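Local coordinates for protein MxaA (Stigmatella aurantiaca, PDB 4W4T) that reduces, through its terminal NADPH-binding reductase domain, the part crystallised here, a carrier-bound myxalamid chain and so probably releases it as a primary alcohol, at residues S212-G216 / G217-S221; R230-R234 / R235-V239; K101-S105 / Y106-N110. One frame throughout, in Å; residues are numbered along the deposited sequence.

All three contacts are local turns in the NADPH-binding, Rossmann-type part of the reductase domain. Reading from the N terminus, contact 3 comes first. It ends helix 92-105 and turns the chain into the loop toward strand 117-121. Contact 1 follows after strand 185-188, where a loop gives way to helix 217-234. Contact 2 ends that same helix and leads into strand 239-248. Contacts 1 and 2 thus mark the two ends of one helix, with centres about 23 Å apart. The contacts run in series, so none nests in or crosses another. Contacts 1 and 3 lie on opposite sides of the chain's centre, and each has residues at or beside the cofactor site.

Contact 1 (S212-G216 / G217-S221)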
ATOM      1  N   SER A 212     -17.817 -17.383  -3.411  1.00 29.62           N
ATOM      2  CA  SER A 212     -18.178 -16.037  -3.767  1.00 29.49           C
ATOM      3  C   SER A 212     -18.504 -15.214  -2.560  1.00 30.59           C
ATOM      4  O   SER A 212     -18.552 -14.047  -2.674  1.00 30.66           O
ATOM      5  CB  SER A 212     -19.329 -16.021  -4.732  1.00 33.55           C
ATOM      6  OG  SER A 212     -20.457 -16.493  -4.103  1.00 34.32           O
ATOM      7  N   SER A 213     -18.701 -15.840  -1.412  1.00 30.07           N
ATOM      8  CA  SER A 213     -19.068 -15.138  -0.187  1.00 32.62           C
ATOM      9  C   SER A 213     -17.951 -14.261   0.414  1.00 31.95           C
ATOM     10  O   SER A 213     -18.231 -13.364   1.178  1.00 33.54           O
ATOM     11  CB  SER A 213     -19.597 -16.136   0.877  1.00 29.92           C
ATOM     12  OG  SER A 213     -18.681 -17.208   1.172  1.00 39.93           O
ATOM     13  N   LEU A 214     -16.714 -14.540   0.047  1.00 27.34           N
ATOM     14  CA  LEU A 214     -15.545 -14.006   0.692  1.00 22.42           C
ATOM     15  C   LEU A 214     -14.992 -12.808  -0.040  1.00 22.27           C
ATOM     16  O   LEU A 214     -15.152 -12.689  -1.196  1.00 23.15           O
ATOM     17  CB  LEU A 214     -14.459 -15.065   0.791  1.00 19.27           C
ATOM     18  CG  LEU A 214     -14.887 -16.273   1.597  1.00 20.44           C
ATOM     19  CD1 LEU A 214     -13.818 -17.264   1.888  1.00 16.52           C
ATOM     20  CD2 LEU A 214     -15.551 -15.857   2.866  1.00 20.41           C
ATOM     21  N   VAL A 215     -14.314 -11.965   0.695  1.00 19.33           N
ATOM     22  CA  VAL A 215     -13.645 -10.801   0.142  1.00 19.29           C
ATOM     23  C   VAL A 215     -12.161 -10.781   0.514  1.00 18.90           C
ATOM     24  O   VAL A 215     -11.797 -10.971   1.677  1.00 19.67           O
ATOM     25  CB  VAL A 215     -14.327  -9.496   0.641  1.00 20.44           C
ATOM     26  CG1 VAL A 215     -13.490  -8.265   0.293  1.00 20.56           C
ATOM     27  CG2 VAL A 215     -15.732  -9.394   0.070  1.00 21.69           C
ATOM     28  N   GLY A 216     -11.309 -10.544  -0.478  1.00 19.34           N
ATOM     29  CA  GLY A 216      -9.894 -10.355  -0.230  1.00 18.72           C
ATOM     30  C   GLY A 216      -9.105 -11.637  -0.418  1.00 16.10           C
ATOM     31  O   GLY A 216      -9.617 -12.744  -0.204  1.00 17.14           O
ATOM     32  N   GLY A 217      -7.846 -11.487  -0.792  1.00 15.90           N
ATOM     33  CA  GLY A 217      -7.006 -12.627  -1.101  1.00 17.26           C
ATOM     34  C   GLY A 217      -6.724 -13.540   0.077  1.00 14.95           C
ATOM     35  O   GLY A 217      -6.602 -14.755  -0.089  1.00 13.50           O
ATOM     36  N   TYR A 218      -6.596 -12.976   1.274  1.00 15.28           N
ATOM     37  CA  TYR A 218      -6.260 -13.809   2.423  1.00 14.10           C
ATOM     38  C   TYR A 218      -7.396 -14.786   2.715  1.00 14.23           C
ATOM     39  O   TYR A 218      -7.172 -16.002   2.801  1.00 15.30           O
ATOM     40  CB  TYR A 218      -5.959 -12.955   3.661  1.00 19.12           C
ATOM     41  CG  TYR A 218      -5.764 -13.785   4.916  1.00 18.00           C
ATOM     42  CD1 TYR A 218      -4.661 -14.620   5.046  1.00 16.76           C
ATOM     43  CD2 TYR A 218      -6.681 -13.739   5.956  1.00 18.97           C
ATOM     44  CE1 TYR A 218      -4.484 -15.391   6.178  1.00 17.54           C
ATOM     45  CE2 TYR A 218      -6.512 -14.504   7.104  1.00 18.61           C
ATOM     46  CZ  TYR A 218      -5.409 -15.324   7.206  1.00 18.98           C
ATOM     47  OH  TYR A 218      -5.215 -16.086   8.323  1.00 19.83           O
ATOM     48  N   ALA A 219      -8.611 -14.254   2.851  1.00 14.36           N
ATOM     49  CA  ALA A 219      -9.786 -15.086   3.131  1.00 14.48           C
ATOM     50  C   ALA A 219      -9.981 -16.126   2.036  1.00 13.21           C
ATOM     51  O   ALA A 219     -10.269 -17.296   2.302  1.00 12.62           O
ATOM     52  CB  ALA A 219     -11.028 -14.225   3.273  1.00 13.67           C
ATOM     53  N   GLN A 220      -9.826 -15.694   0.792  1.00 13.26           N
ATOM     54  CA  GLN A 220      -9.982 -16.602  -0.330  1.00 12.62           C
ATOM     55  C   GLN A 220      -8.982 -17.754  -0.271  1.00 13.38           C
ATOM     56  O   GLN A 220      -9.350 -18.910  -0.467  1.00 14.23           O
ATOM     57  CB  GLN A 220      -9.833 -15.833  -1.638  1.00 14.89           C
ATOM     58  CG  GLN A 220     -11.017 -14.928  -1.882  1.00 17.08           C
ATOM     59  CD  GLN A 220     -10.780 -13.963  -3.009  1.00 18.46           C
ATOM     60  OE1 GLN A 220      -9.632 -13.624  -3.328  1.00 15.58           O
ATOM     61  NE2 GLN A 220     -11.862 -13.520  -3.629  1.00 19.19           N
ATOM     62  N   SER A 221      -7.725 -17.449   0.032  1.00 12.17           N
ATOM     63  CA  SER A 221      -6.702 -18.505   0.037  1.00 12.87           C
ATOM     64  C   SER A 221      -6.900 -19.477   1.212  1.00 12.52           C
ATOM     65  O   SER A 221      -6.646 -20.676   1.090  1.00 12.39           O
ATOM     66  CB  SER A 221      -5.294 -17.901   0.081  1.00 14.05           C
ATOM     67  OG  SER A 221      -5.010 -17.274   1.320  1.00 14.07           O
TER
HETATM   68  O   HOH W   1     -14.628 -14.409  -3.334  1.00 26.19           O
HETATM   69  O   HOH W   2      -9.328 -11.339   3.013  1.00 14.69           O
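Q220 and G216 meet at the start of helix 217-234, where G216 holds the N-cap position. One direct backbone hydrogen bond joins the two halves. Q220 N donates to G216 O at 3.1 Å, in the carbonyl plane and at 161° at the hydrogen. The Q220 side chain folds back over the same oxygen. Its CG stands beside its own backbone N (chi1 -71°), which brings Q220 CG to 3.1 Å from G216 O.

Two waters extend the polar contact. One accepts from Q220 NE2 at 2.9 Å and donates to L214 O. The amide end of Q220 is tied back to the incoming loop. The other water accepts from A219 N at 3.0 Å and donates to V215 O, so this first-turn N-H is satisfied; the glycine N-cap has no side chain to cap it.

The apolar part is small. L214 CB lies 4.3 Å from A219 CB, and L214 CD1 reaches A219 O at 3.6 Å. A219 CB also rests near V215 O, at 3.7 Å. The methyl of A219 touches both the leucine and the loop backbone.

The end of the Y218 side chain leads off from the loop; Y218 binds NADPH when present. With K222 it forms the YxxxK motif of short-chain dehydrogenases. S221 OG donates to Y218 O and bonds N166.

Helix 159-177 packs along this first turn: M162 touches Y218 and S221, and Y159 touches Q220 and S221. Helix 28-35 meets Q220 through V28 and M32. The loop follows strand 185-188 of the parallel sheet.

Contact 2 (R230-R234 / R235-V239); sequences REASR and RGLPV
R235, A232 and S233 carry most of this turn. The R235 chain runs extended from CG to NE along the last turn of the helix and meets E231. R235 NE donates to E231 OE2 at 2.7 Å, on the anti side of that oxygen. E231 CG lies over one face of the R235 guanidinium, and the carboxylate and guanidinium planes stand 81° apart. E231 bends at chi2 (61°), which turns its carboxylate toward R234. R234 takes the syn side, side-on: R234 NE bonds OE1 of E231, and R234 NH2 bonds OE2 at 2.7 Å. E231 OE2 thus accepts from both arginines, whose charged ends are close. An alanine in place of E231 would probably leave the neighbouring R234 and R235 charges without the carboxylate they share. R235 also donates to the carbonyls of L38, D39 and I42.

A232 O accepts from L237 N at 3.1 Å, while A232 CB packs on L237 CD2 at 3.9 Å. S233 O accepts from G236 N at 2.9 Å. A water links S233 OG to L237 O and V239 N.

With positive phi at G236 and these two bonds back, a Schellman motif ends helix 217-234 before strand 239-248 of the Rossmann-type sheet.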
ATOM      1  N   ARG A 230     -10.336 -30.474   4.450  1.00 14.45           N
ATOM      2  CA  ARG A 230     -11.579 -31.228   4.616  1.00 16.73           C
ATOM      3  C   ARG A 230     -11.648 -32.456   3.696  1.00 18.12           C
ATOM      4  O   ARG A 230     -12.071 -33.536   4.122  1.00 18.29           O
ATOM      5  CB  ARG A 230     -12.784 -30.311   4.403  1.00 15.57           C
ATOM      6  CG  ARG A 230     -12.935 -29.310   5.552  1.00 16.58           C
ATOM      7  CD  ARG A 230     -14.252 -28.549   5.557  1.00 15.61           C
ATOM      8  NE  ARG A 230     -14.218 -27.571   6.652  1.00 17.21           N
ATOM      9  CZ  ARG A 230     -14.512 -27.863   7.915  1.00 17.43           C
ATOM     10  NH1 ARG A 230     -14.890 -29.099   8.235  1.00 18.78           N
ATOM     11  NH2 ARG A 230     -14.428 -26.933   8.859  1.00 17.05           N
ATOM     12  N   GLU A 231     -11.223 -32.314   2.447  1.00 16.98           N
ATOM     13  CA  GLU A 231     -11.214 -33.474   1.554  1.00 18.89           C
ATOM     14  C   GLU A 231     -10.264 -34.560   2.053  1.00 19.18           C
ATOM     15  O   GLU A 231     -10.555 -35.746   1.922  1.00 19.74           O
ATOM     16  CB  GLU A 231     -10.839 -33.069   0.123  1.00 17.32           C
ATOM     17  CG  GLU A 231     -10.662 -34.251  -0.858  1.00 23.30           C
ATOM     18  CD  GLU A 231     -11.923 -35.111  -1.051  1.00 25.96           C
ATOM     19  OE1 GLU A 231     -13.029 -34.671  -0.675  1.00 25.35           O
ATOM     20  OE2 GLU A 231     -11.803 -36.242  -1.579  1.00 25.72           O
ATOM     21  N   ALA A 232      -9.124 -34.159   2.606  1.00 15.87           N
ATOM     22  CA  ALA A 232      -8.185 -35.116   3.180  1.00 16.30           C
ATOM     23  C   ALA A 232      -8.855 -35.864   4.323  1.00 18.23           C
ATOM     24  O   ALA A 232      -8.714 -37.077   4.448  1.00 19.20           O
ATOM     25  CB  ALA A 232      -6.923 -34.423   3.665  1.00 13.84           C
ATOM     26  N   SER A 233      -9.579 -35.121   5.152  1.00 18.73           N
ATOM     27  CA  SER A 233     -10.321 -35.687   6.268  1.00 18.88           C
ATOM     28  C   SER A 233     -11.339 -36.686   5.734  1.00 20.63           C
ATOM     29  O   SER A 233     -11.475 -37.791   6.271  1.00 23.87           O
ATOM     30  CB  SER A 233     -11.020 -34.574   7.071  1.00 18.79           C
ATOM     31  OG  SER A 233     -11.699 -35.076   8.207  1.00 18.55           O
ATOM     32  N   ARG A 234     -12.040 -36.292   4.670  1.00 20.38           N
ATOM     33  CA  ARG A 234     -13.054 -37.143   4.064  1.00 21.94           C
ATOM     34  C   ARG A 234     -12.401 -38.446   3.631  1.00 23.92           C
ATOM     35  O   ARG A 234     -12.986 -39.516   3.757  1.00 24.21           O
ATOM     36  CB  ARG A 234     -13.724 -36.467   2.865  1.00 22.19           C
ATOM     37  CG  ARG A 234     -15.003 -37.170   2.426  1.00 25.02           C
ATOM     38  CD  ARG A 234     -15.476 -36.755   1.044  1.00 23.61           C
ATOM     39  NE  ARG A 234     -14.478 -37.060   0.029  1.00 27.01           N
ATOM     40  CZ  ARG A 234     -14.296 -38.264  -0.509  1.00 27.76           C
ATOM     41  NH1 ARG A 234     -15.054 -39.282  -0.120  1.00 30.52           N
ATOM     42  NH2 ARG A 234     -13.354 -38.451  -1.430  1.00 28.31           N
ATOM     43  N   ARG A 235     -11.169 -38.343   3.147  1.00 21.55           N
ATOM     44  CA  ARG A 235     -10.444 -39.513   2.649  1.00 21.59           C
ATOM     45  C   ARG A 235      -9.858 -40.361   3.778  1.00 21.88           C
ATOM     46  O   ARG A 235      -9.275 -41.419   3.524  1.00 23.26           O
ATOM     47  CB  ARG A 235      -9.345 -39.073   1.687  1.00 18.52           C
ATOM     48  CG  ARG A 235      -9.877 -38.467   0.396  1.00 21.99           C
ATOM     49  CD  ARG A 235      -8.756 -38.039  -0.530  1.00 21.09           C
ATOM     50  NE  ARG A 235      -9.280 -37.267  -1.645  1.00 21.30           N
ATOM     51  CZ  ARG A 235      -8.534 -36.701  -2.584  1.00 20.43           C
ATOM     52  NH1 ARG A 235      -7.214 -36.808  -2.547  1.00 19.77           N
ATOM     53  NH2 ARG A 235      -9.116 -36.014  -3.557  1.00 20.91           N
ATOM     54  N   GLY A 236     -10.013 -39.905   5.022  1.00 22.68           N
ATOM     55  CA  GLY A 236      -9.605 -40.700   6.169  1.00 22.33           C
ATOM     56  C   GLY A 236      -8.405 -40.211   6.963  1.00 22.52           C
ATOM     57  O   GLY A 236      -8.007 -40.840   7.949  1.00 19.90           O
ATOM     58  N   LEU A 237      -7.801 -39.108   6.534  1.00 18.61           N
ATOM     59  CA  LEU A 237      -6.760 -38.471   7.335  1.00 17.58           C
ATOM     60  C   LEU A 237      -7.369 -37.914   8.621  1.00 17.57           C
ATOM     61  O   LEU A 237      -8.383 -37.208   8.570  1.00 17.50           O
ATOM     62  CB  LEU A 237      -6.078 -37.340   6.551  1.00 17.40           C
ATOM     63  CG  LEU A 237      -4.873 -36.696   7.242  1.00 14.72           C
ATOM     64  CD1 LEU A 237      -3.728 -37.705   7.333  1.00 18.04           C
ATOM     65  CD2 LEU A 237      -4.433 -35.432   6.487  1.00 15.01           C
ATOM     66  N   PRO A 238      -6.769 -38.242   9.778  1.00 17.48           N
ATOM     67  CA  PRO A 238      -7.232 -37.624  11.024  1.00 19.45           C
ATOM     68  C   PRO A 238      -6.812 -36.162  11.081  1.00 17.39           C
ATOM     69  O   PRO A 238      -5.620 -35.845  11.017  1.00 17.00           O
ATOM     70  CB  PRO A 238      -6.533 -38.436  12.116  1.00 22.06           C
ATOM     71  CG  PRO A 238      -6.084 -39.709  11.445  1.00 21.65           C
ATOM     72  CD  PRO A 238      -5.768 -39.293  10.030  1.00 19.15           C
ATOM     73  N   VAL A 239      -7.799 -35.287  11.213  1.00 17.08           N
ATOM     74  CA  VAL A 239      -7.582 -33.850  11.137  1.00 14.65           C
ATOM     75  C   VAL A 239      -8.373 -33.143  12.224  1.00 15.97           C
ATOM     76  O   VAL A 239      -9.493 -33.532  12.513  1.00 17.59           O
ATOM     77  CB  VAL A 239      -8.025 -33.286   9.770  1.00 15.60           C
ATOM     78  CG1 VAL A 239      -7.996 -31.789   9.779  1.00 18.60           C
ATOM     79  CG2 VAL A 239      -7.148 -33.833   8.631  1.00 14.91           C
TER
HETATM   80  O   HOH W   3     -10.425 -36.279  10.189  1.00 20.55           O

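Contact 3 (K101-S105 / Y106-N110); sequences KNLES and YSLWN
L103 and L108 form the tight side of this helix end. L103 O accepts two backbone bonds, from Y106 N at 3.1 Å and from L108 N at 2.9 Å, which reach it from opposite faces of its plane. Beside these bonds L103 CG packs on L108 CB at 4.1 Å, the side chains crossing at about a right angle. L103 CB also meets the edge of the W109 ring. S105 OG, also in the tight part, sits between its backbone N and carbonyl carbon (chi1 68°), which sets it to donate to N102 O. It lies over one face of the Y106 ring, 3.4 Å from Y106 CE2. A water bridges Y106 OH and N102 OD1, donating to OD1 at 2.9 Å. N102 ND2 is held by the carbonyls of A63 and G65, and Y106 meets F66 edge-to-face. G65 and F66 bind NADPH when present.

E104 is on the loose, exposed side. Its CG rests on W109 CB at 3.5 Å, with the carboxylate nearly perpendicular to the indole.

S107 has positive phi and bonds E104 O through its N. With L108 N to L103 O this makes a Schellman motif, ending helix 92-105 beside the glycine-rich cofactor loop of a Rossmann fold.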
ATOM      1  N   LYS A 101      15.167 -16.356  18.490  1.00 28.19           N
ATOM      2  CA  LYS A 101      14.967 -14.915  18.553  1.00 29.76           C
ATOM      3  C   LYS A 101      13.483 -14.553  18.558  1.00 32.24           C
ATOM      4  O   LYS A 101      13.057 -13.635  19.281  1.00 29.88           O
ATOM      5  CB  LYS A 101      15.676 -14.215  17.390  1.00 32.73           C
ATOM      6  CG  LYS A 101      17.199 -14.132  17.549  1.00 37.20           C
ATOM      7  CD  LYS A 101      17.848 -13.327  16.425  1.00 41.11           C
ATOM      8  CE  LYS A 101      19.372 -13.342  16.533  1.00 43.39           C
ATOM      9  NZ  LYS A 101      19.850 -12.794  17.841  1.00 43.05           N
ATOM     10  N   ASN A 102      12.699 -15.265  17.752  1.00 27.91           N
ATOM     11  CA  ASN A 102      11.257 -15.032  17.725  1.00 27.53           C
ATOM     12  C   ASN A 102      10.667 -15.245  19.109  1.00 26.45           C
ATOM     13  O   ASN A 102       9.911 -14.408  19.600  1.00 29.12           O
ATOM     14  CB  ASN A 102      10.562 -15.949  16.712  1.00 27.36           C
ATOM     15  CG  ASN A 102       9.090 -15.593  16.512  1.00 24.13           C
ATOM     16  OD1 ASN A 102       8.752 -14.435  16.328  1.00 23.90           O
ATOM     17  ND2 ASN A 102       8.218 -16.598  16.540  1.00 22.19           N
ATOM     18  N   LEU A 103      11.026 -16.352  19.751  1.00 24.94           N
ATOM     19  CA  LEU A 103      10.475 -16.640  21.067  1.00 25.93           C
ATOM     20  C   LEU A 103      10.977 -15.629  22.097  1.00 31.31           C
ATOM     21  O   LEU A 103      10.228 -15.231  22.993  1.00 27.33           O
ATOM     22  CB  LEU A 103      10.795 -18.072  21.499  1.00 28.06           C
ATOM     23  CG  LEU A 103       9.696 -19.083  21.122  1.00 25.50           C
ATOM     24  CD1 LEU A 103       9.610 -19.276  19.611  1.00 28.18           C
ATOM     25  CD2 LEU A 103       9.866 -20.424  21.829  1.00 27.89           C
ATOM     26  N   GLU A 104      12.226 -15.189  21.947  1.00 30.14           N
ATOM     27  CA  GLU A 104      12.802 -14.195  22.854  1.00 29.33           C
ATOM     28  C   GLU A 104      12.018 -12.883  22.798  1.00 30.29           C
ATOM     29  O   GLU A 104      11.837 -12.215  23.814  1.00 28.83           O
ATOM     30  CB  GLU A 104      14.285 -13.954  22.522  1.00 29.76           C
ATOM     31  CG  GLU A 104      15.233 -14.992  23.114  1.00 32.04           C
ATOM     32  CD  GLU A 104      16.687 -14.839  22.657  1.00 32.50           C
ATOM     33  OE1 GLU A 104      16.972 -14.069  21.714  1.00 33.35           O
ATOM     34  OE2 GLU A 104      17.552 -15.490  23.269  1.00 35.09           O
ATOM     35  N   SER A 105      11.527 -12.529  21.613  1.00 29.36           N
ATOM     36  CA  SER A 105      10.815 -11.273  21.437  1.00 30.51           C
ATOM     37  C   SER A 105       9.484 -11.247  22.192  1.00 29.69           C
ATOM     38  O   SER A 105       8.954 -10.172  22.468  1.00 32.44           O
ATOM     39  CB  SER A 105      10.581 -10.999  19.952  1.00 30.86           C
ATOM     40  OG  SER A 105       9.658 -11.922  19.404  1.00 32.42           O
ATOM     41  N   TYR A 106       8.960 -12.421  22.539  1.00 28.69           N
ATOM     42  CA  TYR A 106       7.700 -12.512  23.280  1.00 30.33           C
ATOM     43  C   TYR A 106       7.917 -13.034  24.690  1.00 28.84           C
ATOM     44  O   TYR A 106       6.979 -13.483  25.344  1.00 30.67           O
ATOM     45  CB  TYR A 106       6.700 -13.399  22.532  1.00 25.65           C
ATOM     46  CG  TYR A 106       6.451 -12.903  21.132  1.00 27.07           C
ATOM     47  CD1 TYR A 106       5.927 -11.631  20.913  1.00 26.56           C
ATOM     48  CD2 TYR A 106       6.758 -13.685  20.030  1.00 24.16           C
ATOM     49  CE1 TYR A 106       5.713 -11.156  19.631  1.00 26.47           C
ATOM     50  CE2 TYR A 106       6.543 -13.223  18.747  1.00 23.79           C
ATOM     51  CZ  TYR A 106       6.021 -11.958  18.549  1.00 26.69           C
ATOM     52  OH  TYR A 106       5.808 -11.495  17.269  1.00 24.33           O
ATOM     53  N   SER A 107       9.166 -12.972  25.146  1.00 29.05           N
ATOM     54  CA  SER A 107       9.547 -13.451  26.472  1.00 28.77           C
ATOM     55  C   SER A 107       9.156 -14.898  26.716  1.00 29.60           C
ATOM     56  O   SER A 107       8.776 -15.260  27.828  1.00 31.10           O
ATOM     57  CB  SER A 107       8.931 -12.556  27.553  1.00 32.27           C
ATOM     58  OG  SER A 107       9.378 -11.229  27.388  1.00 31.08           O
ATOM     59  N   LEU A 108       9.268 -15.726  25.677  1.00 27.89           N
ATOM     60  CA  LEU A 108       8.936 -17.139  25.780  1.00 27.70           C
ATOM     61  C   LEU A 108      10.165 -18.037  25.843  1.00 27.82           C
ATOM     62  O   LEU A 108      10.043 -19.228  26.126  1.00 29.61           O
ATOM     63  CB  LEU A 108       8.077 -17.575  24.597  1.00 28.92           C
ATOM     64  CG  LEU A 108       6.674 -16.976  24.499  1.00 26.20           C
ATOM     65  CD1 LEU A 108       6.124 -17.201  23.098  1.00 23.85           C
ATOM     66  CD2 LEU A 108       5.762 -17.603  25.545  1.00 26.83           C
ATOM     67  N   TRP A 109      11.341 -17.478  25.579  1.00 28.50           N
ATOM     68  CA  TRP A 109      12.536 -18.307  25.515  1.00 33.75           C
ATOM     69  C   TRP A 109      13.118 -18.677  26.875  1.00 35.62           C
ATOM     70  O   TRP A 109      13.246 -17.838  27.770  1.00 35.33           O
ATOM     71  CB  TRP A 109      13.629 -17.640  24.690  1.00 31.54           C
ATOM     72  CG  TRP A 109      14.812 -18.540  24.570  1.00 36.12           C
ATOM     73  CD1 TRP A 109      16.007 -18.421  25.217  1.00 37.30           C
ATOM     74  CD2 TRP A 109      14.892 -19.741  23.795  1.00 35.38           C
ATOM     75  NE1 TRP A 109      16.836 -19.464  24.875  1.00 37.55           N
ATOM     76  CE2 TRP A 109      16.174 -20.287  24.001  1.00 38.14           C
ATOM     77  CE3 TRP A 109      14.008 -20.399  22.934  1.00 33.96           C
ATOM     78  CZ2 TRP A 109      16.591 -21.459  23.379  1.00 38.39           C
ATOM     79  CZ3 TRP A 109      14.422 -21.564  22.321  1.00 35.09           C
ATOM     80  CH2 TRP A 109      15.703 -22.082  22.544  1.00 36.45           C
ATOM     81  N   ASN A 110      13.445 -19.963  27.012  1.00 35.42           N
ATOM     82  CA  ASN A 110      14.347 -20.455  28.056  1.00 35.58           C
ATOM     83  C   ASN A 110      15.209 -21.564  27.462  1.00 39.03           C
ATOM     84  O   ASN A 110      14.734 -22.363  26.663  1.00 36.26           O
ATOM     85  CB  ASN A 110      13.588 -20.956  29.278  1.00 38.40           C
ATOM     86  CG  ASN A 110      12.697 -22.136  28.970  1.00 39.41           C
ATOM     87  OD1 ASN A 110      13.158 -23.278  28.972  1.00 43.45           O
ATOM     88  ND2 ASN A 110      11.417 -21.874  28.702  1.00 41.01           N
TER
HETATM   89  O   HOH W   4       6.470 -12.999  15.330  1.00 26.09           O